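Local coordinates for iota-carrageenase (Alteromonas sp., PDB 1H80), which hydrolyses the beta-1,4 linkages of iota-carrageenan, a sulfated red algal galactan, from within the chain and with inversion of the anomeric configuration, at residues 215-220 against 247-252; 240-245 against 269-274; 358-363 against 429-434; 372-377 against 402-407. All coordinates share one frame; numbering follows the deposited sequence. Where two conformers were deposited one is given.

Contact 1 of 4, residues 215-220 against 247-252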
loop_
_atom_site.group_PDB
_atom_site.type_symbol
_atom_site.label_atom_id
_atom_site.label_comp_id
_atom_site.label_asym_id
_atom_site.label_seq_id
_atom_site.Cartn_x
_atom_site.Cartn_y
_atom_site.Cartn_z
ATOM N N LEU A 215 0.409 1.795 -4.340
ATOM C CA LEU A 215 0.452 2.884 -3.370
ATOM C C LEU A 215 -0.981 3.171 -2.959
ATOM O O LEU A 215 -1.694 3.937 -3.607
ATOM C CB LEU A 215 1.094 4.125 -3.985
ATOM C CG LEU A 215 1.205 5.334 -3.053
ATOM C CD1 LEU A 215 1.937 4.952 -1.758
ATOM C CD2 LEU A 215 1.943 6.445 -3.777
ATOM N N ARG A 216 -1.390 2.539 -1.869
ATOM C CA ARG A 216 -2.743 2.659 -1.359
ATOM C C ARG A 216 -2.842 3.722 -0.275
ATOM O O ARG A 216 -2.581 3.460 0.897
ATOM C CB ARG A 216 -3.178 1.300 -0.812
ATOM C CG ARG A 216 -4.622 1.220 -0.365
ATOM C CD ARG A 216 -4.860 -0.100 0.350
ATOM N NE ARG A 216 -4.858 -1.243 -0.561
ATOM C CZ ARG A 216 -5.931 -1.657 -1.229
ATOM N NH1 ARG A 216 -7.085 -1.021 -1.084
ATOM N NH2 ARG A 216 -5.855 -2.704 -2.041
ATOM N N MET A 217 -3.214 4.931 -0.676
ATOM C CA MET A 217 -3.341 6.013 0.281
ATOM C C MET A 217 -4.767 6.012 0.794
ATOM O O MET A 217 -5.556 6.920 0.534
ATOM C CB MET A 217 -2.956 7.330 -0.378
ATOM C CG MET A 217 -1.465 7.344 -0.713
ATOM S SD MET A 217 -0.920 8.729 -1.684
ATOM C CE MET A 217 -1.446 8.186 -3.332
ATOM N N GLU A 218 -5.072 4.940 1.516
ATOM C CA GLU A 218 -6.381 4.721 2.111
ATOM C C GLU A 218 -6.172 4.861 3.613
ATOM O O GLU A 218 -5.789 3.915 4.304
ATOM C CB GLU A 218 -6.879 3.322 1.734
ATOM C CG GLU A 218 -8.224 2.939 2.319
ATOM C CD GLU A 218 -8.882 1.801 1.556
ATOM O OE1 GLU A 218 -8.161 0.878 1.117
ATOM O OE2 GLU A 218 -10.123 1.828 1.402
ATOM N N THR A 219 -6.411 6.072 4.097
ATOM C CA THR A 219 -6.219 6.420 5.498
ATOM C C THR A 219 -7.421 6.057 6.361
ATOM O O THR A 219 -8.222 6.924 6.707
ATOM C CB THR A 219 -5.934 7.924 5.600
ATOM O OG1 THR A 219 -7.005 8.655 4.987
ATOM C CG2 THR A 219 -4.652 8.258 4.855
ATOM N N ASP A 220 -7.530 4.784 6.735
ATOM C CA ASP A 220 -8.683 4.339 7.515
ATOM C C ASP A 220 -8.435 3.632 8.844
ATOM O O ASP A 220 -9.298 2.887 9.315
ATOM C CB ASP A 220 -9.581 3.451 6.646
ATOM C CG ASP A 220 -8.885 2.180 6.184
ATOM O OD1 ASP A 220 -7.755 1.910 6.640
ATOM O OD2 ASP A 220 -9.478 1.444 5.366
ATOM N N ALA A 247 -5.244 -0.944 -8.970
ATOM C CA ALA A 247 -4.699 0.329 -9.421
ATOM C C ALA A 247 -3.278 0.493 -8.915
ATOM O O ALA A 247 -2.865 -0.179 -7.975
ATOM C CB ALA A 247 -5.554 1.472 -8.900
ATOM N N ALA A 248 -2.531 1.389 -9.548
ATOM C CA ALA A 248 -1.161 1.653 -9.135
ATOM C C ALA A 248 -1.215 2.628 -7.972
ATOM O O ALA A 248 -0.521 2.469 -6.973
ATOM C CB ALA A 248 -0.377 2.261 -10.289
ATOM N N VAL A 249 -2.057 3.640 -8.118
ATOM C CA VAL A 249 -2.204 4.661 -7.097
ATOM C C VAL A 249 -3.669 4.841 -6.750
ATOM O O VAL A 249 -4.513 4.963 -7.633
ATOM C CB VAL A 249 -1.647 6.004 -7.591
ATOM C CG1 VAL A 249 -1.873 7.073 -6.535
ATOM C CG2 VAL A 249 -0.164 5.867 -7.906
ATOM N N MET A 250 -3.972 4.860 -5.460
ATOM C CA MET A 250 -5.349 5.032 -5.031
ATOM C C MET A 250 -5.473 5.990 -3.858
ATOM O O MET A 250 -4.660 5.967 -2.933
ATOM C CB MET A 250 -5.956 3.674 -4.673
ATOM C CG MET A 250 -7.356 3.752 -4.097
ATOM S SD MET A 250 -7.321 3.842 -2.301
ATOM C CE MET A 250 -7.927 2.196 -1.908
ATOM N N PHE A 251 -6.490 6.844 -3.919
ATOM C CA PHE A 251 -6.752 7.810 -2.863
ATOM C C PHE A 251 -8.099 7.451 -2.256
ATOM O O PHE A 251 -9.100 7.351 -2.966
ATOM C CB PHE A 251 -6.821 9.236 -3.415
ATOM C CG PHE A 251 -5.541 9.717 -4.027
ATOM C CD1 PHE A 251 -5.234 9.430 -5.354
ATOM C CD2 PHE A 251 -4.635 10.455 -3.273
ATOM C CE1 PHE A 251 -4.046 9.871 -5.924
ATOM C CE2 PHE A 251 -3.443 10.900 -3.832
ATOM C CZ PHE A 251 -3.147 10.609 -5.159
ATOM N N GLY A 252 -8.114 7.242 -0.946
ATOM C CA GLY A 252 -9.343 6.906 -0.248
ATOM C C GLY A 252 -9.173 7.451 1.154
ATOM O O GLY A 252 -8.719 6.735 2.042
#
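A buried parallel strand contact between neighbouring coils of the beta-helix pairs Leu215 with Val249, Arg216 with Met250 and Met217 with Phe251. The axes of the short strands 216-218 and 250-252 approach to 4.6 Å and lie 8° from parallel. Leu215 N donates to Ala248 O, and Leu215 O accepts from Met250 N. Met217 repeats the pattern: its N donates to Met250 O at 2.9 Å, and its O accepts from Gly252 N. Beyond this, Thr219 N makes a weak bond to Gly252 O.

Leu215, Met217, Val249 and Phe251 share the face that packs against apolar residues such as Ile232, Ile240, Val261 and Val266. The Met217 chain runs extended to SD and then bends (chi3 -80°), which swings CE over one face of the Phe251 ring, 3.7 Å from its centroid. Met217 SD stands obliquely to the same ring, in a Met-aromatic contact. Met217 CE also presses on Val249 CG1 at 3.4 Å, tighter than usual for two carbons. Phe348 meets the Phe251 ring edge-to-face.

Arg216, Glu218 and Met250 share the other face. Arg216 NH1 forms a salt bridge to Glu218 OE1 at 3.1 Å, with the carboxylate oxygen close to the guanidinium plane. Both groups have second partners: Arg216 NH2 bonds Tyr191 O, and Glu218 OE2 bonds His254 NE2. Met250 has two conformers; in the one described, its bent chain brings CE to 3.3 Å from Glu218 OE1 and close to Arg216 NH1. In-register parallel strands with apolar side chains stacked coil on coil are characteristic of the right-handed beta-helix of the pectate lyase-like superfamily.

Contact 2 of 4, residues 240-245 against 269-274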
loop_
_atom_site.group_PDB
_atom_site.type_symbol
_atom_site.label_atom_id
_atom_site.label_comp_id
_atom_site.label_asym_id
_atom_site.label_seq_id
_atom_site.Cartn_x
_atom_site.Cartn_y
_atom_site.Cartn_z
ATOM N N ILE A 240 5.223 4.715 -10.042
ATOM C CA ILE A 240 4.416 3.762 -9.293
ATOM C C ILE A 240 3.695 2.922 -10.334
ATOM O O ILE A 240 3.042 3.458 -11.239
ATOM C CB ILE A 240 3.394 4.488 -8.400
ATOM C CG1 ILE A 240 4.104 5.549 -7.548
ATOM C CG2 ILE A 240 2.660 3.485 -7.536
ATOM C CD1 ILE A 240 5.222 5.019 -6.656
ATOM N N ARG A 241 3.799 1.604 -10.195
ATOM C CA ARG A 241 3.216 0.707 -11.179
ATOM C C ARG A 241 2.346 -0.412 -10.633
ATOM O O ARG A 241 2.554 -0.905 -9.522
ATOM C CB ARG A 241 4.345 0.102 -12.018
ATOM C CG ARG A 241 5.360 1.131 -12.509
ATOM C CD ARG A 241 6.412 0.523 -13.428
ATOM N NE ARG A 241 7.245 -0.489 -12.777
ATOM C CZ ARG A 241 8.180 -0.232 -11.865
ATOM N NH1 ARG A 241 8.414 1.016 -11.476
ATOM N NH2 ARG A 241 8.892 -1.227 -11.348
ATOM N N CYS A 242 1.361 -0.800 -11.433
ATOM C CA CYS A 242 0.442 -1.868 -11.079
ATOM C C CYS A 242 0.383 -2.873 -12.235
ATOM O O CYS A 242 0.563 -2.508 -13.394
ATOM C CB CYS A 242 -0.974 -1.311 -10.820
ATOM S SG CYS A 242 -2.204 -2.657 -10.889
ATOM N N SER A 243 0.164 -4.143 -11.909
ATOM C CA SER A 243 0.021 -5.184 -12.921
ATOM C C SER A 243 -0.963 -6.202 -12.364
ATOM O O SER A 243 -0.841 -6.630 -11.216
ATOM C CB SER A 243 1.368 -5.850 -13.246
ATOM O OG SER A 243 1.935 -6.486 -12.118
ATOM N N LYS A 244 -1.957 -6.560 -13.171
ATOM C CA LYS A 244 -2.978 -7.520 -12.762
ATOM C C LYS A 244 -3.589 -7.181 -11.406
ATOM O O LYS A 244 -3.852 -8.066 -10.593
ATOM C CB LYS A 244 -2.386 -8.930 -12.724
ATOM C CG LYS A 244 -1.799 -9.375 -14.052
ATOM C CD LYS A 244 -1.258 -10.795 -13.958
ATOM C CE LYS A 244 -0.664 -11.246 -15.281
ATOM N NZ LYS A 244 -0.127 -12.634 -15.204
ATOM N N GLY A 245 -3.825 -5.895 -11.169
ATOM C CA GLY A 245 -4.396 -5.490 -9.899
ATOM C C GLY A 245 -5.521 -4.485 -10.028
ATOM O O GLY A 245 -6.139 -4.352 -11.084
ATOM N N VAL A 269 -0.628 -2.134 -16.044
ATOM C CA VAL A 269 -0.747 -3.128 -17.096
ATOM C C VAL A 269 -1.784 -4.118 -16.608
ATOM O O VAL A 269 -1.587 -4.802 -15.607
ATOM C CB VAL A 269 0.577 -3.866 -17.364
ATOM C CG1 VAL A 269 0.369 -4.903 -18.464
ATOM C CG2 VAL A 269 1.653 -2.868 -17.782
ATOM N N SER A 270 -2.905 -4.170 -17.312
ATOM C CA SER A 270 -3.984 -5.066 -16.947
ATOM C C SER A 270 -4.499 -4.809 -15.520
ATOM O O SER A 270 -4.690 -5.753 -14.762
ATOM C CB SER A 270 -3.524 -6.523 -17.089
ATOM O OG SER A 270 -4.603 -7.426 -16.927
ATOM N N CYS A 271 -4.693 -3.541 -15.143
ATOM C CA CYS A 271 -5.257 -3.219 -13.818
ATOM C C CYS A 271 -6.624 -2.606 -14.046
ATOM O O CYS A 271 -6.975 -2.251 -15.179
ATOM C CB CYS A 271 -4.398 -2.220 -13.018
ATOM S SG CYS A 271 -2.704 -2.836 -12.856
ATOM N N GLY A 272 -7.398 -2.491 -12.972
ATOM C CA GLY A 272 -8.722 -1.902 -13.084
ATOM C C GLY A 272 -8.569 -0.534 -13.718
ATOM O O GLY A 272 -9.261 -0.181 -14.673
ATOM N N SER A 273 -7.639 0.242 -13.172
ATOM C CA SER A 273 -7.324 1.567 -13.686
ATOM C C SER A 273 -5.930 1.877 -13.162
ATOM O O SER A 273 -5.408 1.144 -12.322
ATOM C CB SER A 273 -8.327 2.613 -13.188
ATOM O OG SER A 273 -8.233 2.807 -11.788
ATOM N N ALA A 274 -5.318 2.942 -13.660
ATOM C CA ALA A 274 -3.981 3.302 -13.197
ATOM C C ALA A 274 -4.102 4.105 -11.908
ATOM O O ALA A 274 -3.360 3.887 -10.946
ATOM C CB ALA A 274 -3.261 4.113 -14.265
#
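Val269 O is approached by two groups of the neighbouring coil. Lys244 N gives it a hydrogen bond of 3.0 Å, and Ser243 CA adds a CA-H...O contact at 3.2 Å. This is a beta-helix corner, where strands 231-243 and 261-269 end together and two stacked coils turn. Ser243 and Val269 form the parallel bridge here. Val269 N donates to Cys242 O at 2.9 Å.

Past the bridge the two chains turn alike. Lys244 and Ser270, which lie next to each other, both take the left-handed backbone conformation, with positive phi. The turn therefore repeats from one coil to the next. Lys244 CA also points a C-H at Ser270 O.

A disulfide joins the two turns. Cys242 SG and Cys271 SG are 2.0 Å apart, with a torsion of -109° about the S-S bond. Cys242 was modelled in two conformers, and this geometry belongs to the one described. The two sulfurs leave their backbones differently. Cys242 SG lies anti to its own N (chi1 163°), while Cys271 SG sits beside its own N (chi1 -55°). The bond ties residues that are one coil apart, beside Ala248.

The following coil bonds to this turn: Ser270 OG to Asn363 N, and Cys271 O to Ser403 OG. Lys244 O is bonded to Arg464 NH2, near the C-terminus of the chain.

Gly245 O closes the contact. It accepts a hydrogen bond from Gly272 N at 2.9 Å, while Cys271 CA stands 3.1 Å from the same oxygen.

Contact 3 of 4, residues 358-363 against 429-434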
loop_
_atom_site.group_PDB
_atom_site.type_symbol
_atom_site.label_atom_id
_atom_site.label_comp_id
_atom_site.label_asym_id
_atom_site.label_seq_id
_atom_site.Cartn_x
_atom_site.Cartn_y
_atom_site.Cartn_z
ATOM N N ALA A 358 -2.108 3.716 -18.863
ATOM C CA ALA A 358 -2.798 2.478 -18.545
ATOM C C ALA A 358 -2.805 1.589 -19.776
ATOM O O ALA A 358 -3.330 1.967 -20.817
ATOM C CB ALA A 358 -4.228 2.765 -18.100
ATOM N N ARG A 359 -2.202 0.413 -19.654
ATOM C CA ARG A 359 -2.170 -0.532 -20.759
ATOM C C ARG A 359 -3.243 -1.575 -20.485
ATOM O O ARG A 359 -3.295 -2.161 -19.403
ATOM C CB ARG A 359 -0.797 -1.201 -20.866
ATOM C CG ARG A 359 -0.700 -2.222 -21.997
ATOM C CD ARG A 359 0.685 -2.854 -22.057
ATOM N NE ARG A 359 1.695 -1.931 -22.566
ATOM C CZ ARG A 359 1.916 -1.700 -23.857
ATOM N NH1 ARG A 359 1.199 -2.327 -24.780
ATOM N NH2 ARG A 359 2.856 -0.839 -24.229
ATOM N N PHE A 360 -4.097 -1.795 -21.476
ATOM C CA PHE A 360 -5.197 -2.744 -21.369
ATOM C C PHE A 360 -4.733 -4.181 -21.150
ATOM O O PHE A 360 -3.704 -4.602 -21.676
ATOM C CB PHE A 360 -6.039 -2.679 -22.644
ATOM C CG PHE A 360 -7.244 -3.570 -22.624
ATOM C CD1 PHE A 360 -8.381 -3.212 -21.908
ATOM C CD2 PHE A 360 -7.240 -4.773 -23.318
ATOM C CE1 PHE A 360 -9.501 -4.045 -21.883
ATOM C CE2 PHE A 360 -8.353 -5.610 -23.298
ATOM C CZ PHE A 360 -9.485 -5.245 -22.579
ATOM N N GLY A 361 -5.514 -4.923 -20.373
ATOM C CA GLY A 361 -5.216 -6.315 -20.100
ATOM C C GLY A 361 -6.503 -7.037 -19.738
ATOM O O GLY A 361 -7.519 -6.393 -19.480
ATOM N N TYR A 362 -6.464 -8.365 -19.703
ATOM C CA TYR A 362 -7.646 -9.161 -19.379
ATOM C C TYR A 362 -7.623 -9.747 -17.973
ATOM O O TYR A 362 -8.539 -10.472 -17.587
ATOM C CB TYR A 362 -7.784 -10.310 -20.385
ATOM C CG TYR A 362 -8.108 -9.858 -21.786
ATOM C CD1 TYR A 362 -9.401 -9.471 -22.127
ATOM C CD2 TYR A 362 -7.117 -9.788 -22.765
ATOM C CE1 TYR A 362 -9.706 -9.020 -23.409
ATOM C CE2 TYR A 362 -7.409 -9.336 -24.051
ATOM C CZ TYR A 362 -8.705 -8.955 -24.364
ATOM O OH TYR A 362 -8.998 -8.494 -25.627
ATOM N N ASN A 363 -6.587 -9.432 -17.202
ATOM C CA ASN A 363 -6.471 -9.986 -15.858
ATOM C C ASN A 363 -6.402 -8.969 -14.732
ATOM O O ASN A 363 -5.624 -9.123 -13.790
ATOM C CB ASN A 363 -5.258 -10.908 -15.798
ATOM C CG ASN A 363 -5.374 -12.067 -16.761
ATOM O OD1 ASN A 363 -6.292 -12.877 -16.658
ATOM N ND2 ASN A 363 -4.450 -12.146 -17.711
ATOM N N ILE A 429 -3.410 2.485 -23.643
ATOM C CA ILE A 429 -2.801 1.664 -24.676
ATOM C C ILE A 429 -3.574 0.362 -24.853
ATOM O O ILE A 429 -3.847 -0.346 -23.888
ATOM C CB ILE A 429 -1.342 1.314 -24.323
ATOM C CG1 ILE A 429 -0.509 2.591 -24.194
ATOM C CG2 ILE A 429 -0.758 0.397 -25.395
ATOM C CD1 ILE A 429 0.928 2.335 -23.790
ATOM N N ASN A 430 -3.925 0.066 -26.101
ATOM C CA ASN A 430 -4.640 -1.149 -26.476
ATOM C C ASN A 430 -6.019 -1.372 -25.869
ATOM O O ASN A 430 -6.451 -2.515 -25.714
ATOM C CB ASN A 430 -3.765 -2.377 -26.211
ATOM C CG ASN A 430 -2.533 -2.416 -27.099
ATOM O OD1 ASN A 430 -2.399 -1.616 -28.027
ATOM N ND2 ASN A 430 -1.632 -3.352 -26.826
ATOM N N PHE A 431 -6.714 -0.297 -25.522
ATOM C CA PHE A 431 -8.055 -0.445 -24.977
ATOM C C PHE A 431 -9.007 -0.676 -26.142
ATOM O O PHE A 431 -8.812 -0.132 -27.231
ATOM C CB PHE A 431 -8.472 0.808 -24.205
ATOM C CG PHE A 431 -8.125 0.761 -22.744
ATOM C CD1 PHE A 431 -6.806 0.892 -22.325
ATOM C CD2 PHE A 431 -9.120 0.580 -21.787
ATOM C CE1 PHE A 431 -6.479 0.845 -20.972
ATOM C CE2 PHE A 431 -8.805 0.533 -20.428
ATOM C CZ PHE A 431 -7.479 0.665 -20.020
ATOM N N PRO A 432 -10.040 -1.504 -25.936
ATOM C CA PRO A 432 -10.999 -1.773 -27.011
ATOM C C PRO A 432 -11.837 -0.542 -27.332
ATOM O O PRO A 432 -11.911 0.400 -26.544
ATOM C CB PRO A 432 -11.834 -2.915 -26.446
ATOM C CG PRO A 432 -11.831 -2.635 -24.976
ATOM C CD PRO A 432 -10.388 -2.257 -24.719
ATOM N N VAL A 433 -12.465 -0.545 -28.498
ATOM C CA VAL A 433 -13.294 0.582 -28.880
ATOM C C VAL A 433 -14.423 0.735 -27.861
ATOM O O VAL A 433 -14.897 -0.241 -27.285
ATOM C CB VAL A 433 -13.893 0.389 -30.299
ATOM C CG1 VAL A 433 -14.835 -0.806 -30.322
ATOM C CG2 VAL A 433 -14.619 1.656 -30.730
ATOM N N ASN A 434 -14.830 1.977 -27.633
ATOM C CA ASN A 434 -15.895 2.292 -26.701
ATOM C C ASN A 434 -15.637 1.935 -25.246
ATOM O O ASN A 434 -16.566 1.668 -24.485
ATOM C CB ASN A 434 -17.207 1.680 -27.185
ATOM C CG ASN A 434 -17.803 2.474 -28.318
ATOM O OD1 ASN A 434 -17.878 3.697 -28.236
ATOM N ND2 ASN A 434 -18.227 1.793 -29.380
HETATM O O HOH W 1 -2.497 -4.712 -24.066
#
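The Phe360 ring carries Pro432 CD over one face and has Tyr362 CZ at its edge. Pro432 CD is 3.6 Å from the centroid of the Phe360 ring, a close CH-pi contact. Phe360 in turn directs an edge at the face of Phe431, with the planes at 63° and the centroids 5.3 Å apart. Phe360 CB also sits over that Phe431 face, while Ala358 O lies at the Phe431 edge, 3.3 Å from CE1. Ile429 CG2 lies over one face of the Arg359 guanidinium, 3.4 Å from NH1. Asn430 ND2 lies at its edge, 3.6 Å from Arg359 NH1.

With CG anti to its backbone N (chi1 -177°), Phe360 reaches across to Pro432. With an alanine here, Pro432 CD would probably lose its aromatic platform and the Phe431 face the ring edge that meets it.

Two backbone bonds hold the chains in line. Ile429 N donates to Ala358 O, and Phe360 N donates to Ile429 O at 2.8 Å, almost straight (178°). A water links Phe360 O to Asn430 ND2. Arg359 and Ile429 form the parallel bridge, with both side chains on the same, more solvent-exposed face. Asn430 then takes a left-handed backbone conformation. The parallel bridge between strands 351-359 and 421-429, ending as both chains turn away, is what is expected where successive coils of a beta-helix leave a shared sheet.

Contact 4 of 4, residues 372-377 against 402-407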
loop_
_atom_site.group_PDB
_atom_site.type_symbol
_atom_site.label_atom_id
_atom_site.label_comp_id
_atom_site.label_asym_id
_atom_site.label_seq_id
_atom_site.Cartn_x
_atom_site.Cartn_y
_atom_site.Cartn_z
ATOM N N ASP A 372 -20.495 -2.988 -13.888
ATOM C CA ASP A 372 -21.491 -2.375 -14.752
ATOM C C ASP A 372 -20.871 -1.417 -15.763
ATOM O O ASP A 372 -21.512 -1.033 -16.737
ATOM C CB ASP A 372 -22.545 -1.652 -13.911
ATOM C CG ASP A 372 -23.412 -2.612 -13.108
ATOM O OD1 ASP A 372 -23.200 -3.843 -13.200
ATOM O OD2 ASP A 372 -24.311 -2.133 -12.382
ATOM N N TYR A 373 -19.618 -1.034 -15.540
ATOM C CA TYR A 373 -18.963 -0.132 -16.471
ATOM C C TYR A 373 -18.541 -0.839 -17.756
ATOM O O TYR A 373 -18.017 -0.213 -18.673
ATOM C CB TYR A 373 -17.771 0.548 -15.794
ATOM C CG TYR A 373 -18.209 1.541 -14.744
ATOM C CD1 TYR A 373 -18.992 2.644 -15.089
ATOM C CD2 TYR A 373 -17.876 1.361 -13.402
ATOM C CE1 TYR A 373 -19.438 3.543 -14.123
ATOM C CE2 TYR A 373 -18.316 2.256 -12.426
ATOM C CZ TYR A 373 -19.098 3.341 -12.796
ATOM O OH TYR A 373 -19.550 4.216 -11.833
ATOM N N PHE A 374 -18.783 -2.145 -17.825
ATOM C CA PHE A 374 -18.453 -2.902 -19.029
ATOM C C PHE A 374 -19.565 -2.737 -20.060
ATOM O O PHE A 374 -19.428 -3.159 -21.206
ATOM C CB PHE A 374 -18.296 -4.391 -18.711
ATOM C CG PHE A 374 -16.949 -4.759 -18.161
ATOM C CD1 PHE A 374 -15.790 -4.482 -18.882
ATOM C CD2 PHE A 374 -16.838 -5.394 -16.932
ATOM C CE1 PHE A 374 -14.537 -4.837 -18.382
ATOM C CE2 PHE A 374 -15.590 -5.754 -16.422
ATOM C CZ PHE A 374 -14.438 -5.475 -17.149
ATOM N N SER A 375 -20.663 -2.109 -19.650
ATOM C CA SER A 375 -21.812 -1.923 -20.533
ATOM C C SER A 375 -21.504 -1.284 -21.885
ATOM O O SER A 375 -22.180 -1.569 -22.875
ATOM C CB SER A 375 -22.891 -1.099 -19.826
ATOM O OG SER A 375 -22.458 0.231 -19.598
ATOM N N THR A 376 -20.484 -0.434 -21.937
ATOM C CA THR A 376 -20.140 0.250 -23.179
ATOM C C THR A 376 -19.228 -0.508 -24.139
ATOM O O THR A 376 -19.450 -0.492 -25.351
ATOM C CB THR A 376 -19.480 1.617 -22.895
ATOM O OG1 THR A 376 -18.297 1.423 -22.106
ATOM C CG2 THR A 376 -20.443 2.529 -22.154
ATOM N N SER A 377 -18.212 -1.178 -23.608
ATOM C CA SER A 377 -17.262 -1.890 -24.457
ATOM C C SER A 377 -17.384 -3.404 -24.441
ATOM O O SER A 377 -16.936 -4.079 -25.370
ATOM C CB SER A 377 -15.842 -1.537 -24.030
ATOM O OG SER A 377 -15.573 -2.104 -22.758
ATOM N N PRO A 402 -11.140 -7.730 -17.793
ATOM C CA PRO A 402 -10.506 -6.639 -18.535
ATOM C C PRO A 402 -10.376 -5.335 -17.759
ATOM O O PRO A 402 -11.170 -5.041 -16.861
ATOM C CB PRO A 402 -11.408 -6.473 -19.758
ATOM C CG PRO A 402 -12.056 -7.822 -19.911
ATOM C CD PRO A 402 -12.347 -8.209 -18.491
ATOM N N SER A 403 -9.358 -4.564 -18.118
ATOM C CA SER A 403 -9.121 -3.260 -17.516
ATOM C C SER A 403 -10.346 -2.417 -17.842
ATOM O O SER A 403 -10.953 -2.589 -18.899
ATOM C CB SER A 403 -7.881 -2.619 -18.133
ATOM O OG SER A 403 -6.731 -3.405 -17.880
ATOM N N LEU A 404 -10.704 -1.502 -16.951
ATOM C CA LEU A 404 -11.883 -0.675 -17.168
ATOM C C LEU A 404 -11.629 0.759 -17.611
ATOM O O LEU A 404 -12.430 1.332 -18.349
ATOM C CB LEU A 404 -12.746 -0.667 -15.906
ATOM C CG LEU A 404 -13.659 -1.884 -15.732
ATOM C CD1 LEU A 404 -14.260 -1.889 -14.340
ATOM C CD2 LEU A 404 -14.752 -1.848 -16.793
ATOM N N ALA A 405 -10.521 1.344 -17.172
ATOM C CA ALA A 405 -10.234 2.726 -17.536
ATOM C C ALA A 405 -8.812 3.098 -17.186
ATOM O O ALA A 405 -8.066 2.294 -16.636
ATOM C CB ALA A 405 -11.191 3.660 -16.801
ATOM N N ALA A 406 -8.442 4.331 -17.507
ATOM C CA ALA A 406 -7.117 4.824 -17.167
ATOM C C ALA A 406 -7.239 5.428 -15.774
ATOM O O ALA A 406 -6.371 5.252 -14.919
ATOM C CB ALA A 406 -6.677 5.893 -18.158
ATOM N N VAL A 407 -8.345 6.133 -15.552
ATOM C CA VAL A 407 -8.599 6.793 -14.284
ATOM C C VAL A 407 -10.027 6.592 -13.793
ATOM O O VAL A 407 -10.979 6.655 -14.568
ATOM C CB VAL A 407 -8.349 8.311 -14.404
ATOM C CG1 VAL A 407 -8.707 9.013 -13.093
ATOM C CG2 VAL A 407 -6.897 8.570 -14.777
#
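Tyr373 and Phe374 are the middle residues of a beta-turn closed by Ser375 N to Asp372 O at 3.2 Å, and they face Pro402 and Leu404 in the loop between strands 399-401 and 407-409. No hydrogen bond crosses between the two segments, and the contact is made by apolar side chains.

Phe374 carries most of it. Leu404 CD2 lies over one face of the ring, 3.5 Å from the centroid and 17° off the normal, a close CH-pi contact. The Phe374 and Leu404 side chains cross at about a right angle. Pro402 O lies at the ring edge, 3.3 Å from Phe374 CZ; Pro402 CD also touches CZ, at 3.7 Å. Tyr373 CB touches Leu404 CD2 from the turn, but its ring leads away. Leu366 packs on both Phe374 and Leu404. Replacing Phe374 with a serine would probably strip Leu404 CD2 of its ring face and open a gap beside Pro402.

Backbone bonds join Leu404 and Ala405 to Gly272 of the preceding coil. The contact thus packs a turn from the long excursion between strands 364-366 and 399-401 onto a corner of the beta-helix.

Overall arrangement
Contacts 1, 2 and 3 join successive coils of the beta-helix through parallel backbone bonds, while contact 4 has none and relies on an aromatic ring. Contact 1 is the deepest, with an apolar face and a salt bridge. Contact 2 is also buried and adds a covalent link. Contact 3 is a surface contact of edge-to-face rings and an isoleucine against an arginine, with one bridging water. Contact 4 is buried but equally far from the centre. Contacts 2 and 3 reach the same sheet, through the neighbouring strands 261-269 and 351-359. Contacts 1 and 2 meet where Ala274 O lies close to Ala248 N. Contact 4 nests within the loop that contact 3 closes.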